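Local coordinates for protein agmatinase (Deinococcus radiodurans, PDB 1WOH) that probably hydrolyses agmatine to putrescine and urea, as a member of the manganese-dependent arginase (ureohydrolase) family, at residues Q141-L146 against T178-R182. Residues are numbered along the deposited sequence; the frame is centred on the assembly and turned at random.
Sequences QLDAHL and TVGLR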
loop_
_atom_site.group_PDB
_atom_site.type_symbol
_atom_site.label_atom_id
_atom_site.label_comp_id
_atom_site.label_asym_id
_atom_site.label_seq_id
_atom_site.Cartn_x
_atom_site.Cartn_y
_atom_site.Cartn_z
ATOM N N GLN A 141 9.458 -31.400 -6.549
ATOM C CA GLN A 141 8.523 -30.291 -6.431
ATOM C C GLN A 141 8.338 -29.749 -5.014
ATOM O O GLN A 141 7.951 -30.494 -4.110
ATOM C CB GLN A 141 7.174 -30.778 -7.000
ATOM C CG GLN A 141 5.950 -29.959 -6.653
ATOM C CD GLN A 141 4.647 -30.690 -6.982
ATOM O OE1 GLN A 141 4.652 -31.879 -7.326
ATOM N NE2 GLN A 141 3.525 -29.986 -6.859
ATOM N N LEU A 142 8.628 -28.461 -4.819
ATOM C CA LEU A 142 8.420 -27.820 -3.515
ATOM C C LEU A 142 7.065 -27.152 -3.710
ATOM O O LEU A 142 6.885 -26.386 -4.653
ATOM C CB LEU A 142 9.490 -26.767 -3.226
ATOM C CG LEU A 142 10.925 -27.261 -3.013
ATOM C CD1 LEU A 142 11.769 -26.105 -2.523
ATOM C CD2 LEU A 142 10.959 -28.380 -1.991
ATOM N N ASP A 143 6.119 -27.416 -2.823
ATOM C CA ASP A 143 4.777 -26.887 -3.048
ATOM C C ASP A 143 3.880 -27.161 -1.852
ATOM O O ASP A 143 4.039 -28.176 -1.167
ATOM C CB ASP A 143 4.202 -27.627 -4.268
ATOM C CG ASP A 143 3.160 -26.837 -5.024
ATOM O OD1 ASP A 143 2.430 -26.035 -4.407
ATOM O OD2 ASP A 143 3.059 -27.050 -6.256
ATOM N N ALA A 144 2.931 -26.267 -1.601
ATOM C CA ALA A 144 1.976 -26.476 -0.526
ATOM C C ALA A 144 0.860 -27.351 -1.099
ATOM O O ALA A 144 0.133 -28.008 -0.364
ATOM C CB ALA A 144 1.392 -25.144 -0.067
ATOM N N HIS A 145 0.731 -27.347 -2.423
ATOM C CA HIS A 145 -0.326 -28.113 -3.080
ATOM C C HIS A 145 0.217 -29.199 -4.010
ATOM O O HIS A 145 1.304 -29.068 -4.564
ATOM C CB HIS A 145 -1.239 -27.146 -3.856
ATOM C CG HIS A 145 -1.690 -25.966 -3.047
ATOM N ND1 HIS A 145 -1.207 -24.691 -3.255
ATOM C CD2 HIS A 145 -2.553 -25.875 -2.008
ATOM C CE1 HIS A 145 -1.755 -23.866 -2.379
ATOM N NE2 HIS A 145 -2.576 -24.560 -1.610
ATOM N N LEU A 146 -0.543 -30.279 -4.181
ATOM C CA LEU A 146 -0.092 -31.374 -5.035
ATOM C C LEU A 146 -0.083 -31.022 -6.525
ATOM O O LEU A 146 0.833 -31.403 -7.251
ATOM C CB LEU A 146 -0.950 -32.619 -4.798
ATOM C CG LEU A 146 -0.488 -33.889 -5.520
ATOM C CD1 LEU A 146 0.895 -34.304 -5.026
ATOM C CD2 LEU A 146 -1.493 -34.997 -5.274
ATOM N N THR A 178 7.046 -34.728 -4.146
ATOM C CA THR A 178 6.461 -33.452 -3.731
ATOM C C THR A 178 6.666 -33.232 -2.245
ATOM O O THR A 178 6.295 -34.074 -1.426
ATOM C CB THR A 178 4.962 -33.425 -4.045
ATOM O OG1 THR A 178 4.774 -33.787 -5.419
ATOM C CG2 THR A 178 4.390 -32.032 -3.815
ATOM N N VAL A 179 7.238 -32.083 -1.897
ATOM C CA VAL A 179 7.519 -31.789 -0.501
ATOM C C VAL A 179 6.945 -30.452 -0.050
ATOM O O VAL A 179 7.083 -29.450 -0.747
ATOM C CB VAL A 179 9.045 -31.774 -0.265
ATOM C CG1 VAL A 179 9.352 -31.544 1.209
ATOM C CG2 VAL A 179 9.650 -33.077 -0.763
ATOM N N GLY A 180 6.306 -30.454 1.120
ATOM C CA GLY A 180 5.737 -29.239 1.673
ATOM C C GLY A 180 4.221 -29.193 1.717
ATOM O O GLY A 180 3.644 -28.216 2.197
ATOM N N LEU A 181 3.575 -30.254 1.242
ATOM C CA LEU A 181 2.116 -30.308 1.203
ATOM C C LEU A 181 1.444 -30.073 2.551
ATOM O O LEU A 181 1.865 -30.612 3.580
ATOM C CB LEU A 181 1.649 -31.656 0.639
ATOM C CG LEU A 181 2.105 -32.044 -0.771
ATOM C CD1 LEU A 181 1.478 -33.375 -1.154
ATOM C CD2 LEU A 181 1.697 -30.969 -1.772
ATOM N N ARG A 182 0.380 -29.276 2.525
ATOM C CA ARG A 182 -0.383 -28.948 3.724
ATOM C C ARG A 182 -1.669 -28.239 3.308
ATOM O O ARG A 182 -1.801 -27.796 2.163
ATOM C CB ARG A 182 0.447 -28.037 4.631
ATOM C CG ARG A 182 0.865 -26.730 3.973
ATOM C CD ARG A 182 1.934 -26.024 4.805
ATOM N NE ARG A 182 2.224 -24.681 4.317
ATOM C CZ ARG A 182 3.103 -24.387 3.363
ATOM N NH1 ARG A 182 3.808 -25.343 2.768
ATOM N NH2 ARG A 182 3.283 -23.121 3.012
#
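The C-terminal edge of the central parallel sheet, where the metal-binding loop after strand 137-142 runs on beside the end of strand 173-181, is built here around Q141 beside T178 and L142 beside V179. V179 N gives a nearly straight hydrogen bond to Q141 O (2.8 Å), and D143 N, just past the strand, returns one to V179 O (3.1 Å). The Q141 and T178 side chains lie alongside, pointing the same way. CG anti to the backbone N (chi1 164°) and an extended chain bring the Q141 amide level with T178; T178 OG1 donates to Q141 OE1 (2.7 Å) from above the carbonyl plane, while T178 CG2 packs on Q141 CD. Q141 NE2 donates to D143 OD2 (3.0 Å) and L146 O (3.1 Å), both in the amide plane; the three bonds together probably set which way round the amide lies. A leucine in place of Q141 would probably leave T178 OG1 without this acceptor and the D143 carboxylate freer to turn. D143 OD1 takes H145 N in an Asx turn, so both carboxylate oxygens are tied within the loop. Further along, R182 N bonds A144 O (3.2 Å), and A144 CB sits over one face of the R182 guanidinium, offset toward its rim; R182 NH1 bonds G180 O. L181 CD2 presses against H145 C (3.2 Å). D143 and H145 are manganese ligands, together with H121, D147, D229 and D231, although no metal is bound to this chain in the model; Q141 is second-shell to this dinuclear site at the strand ends of the arginase alpha/beta fold.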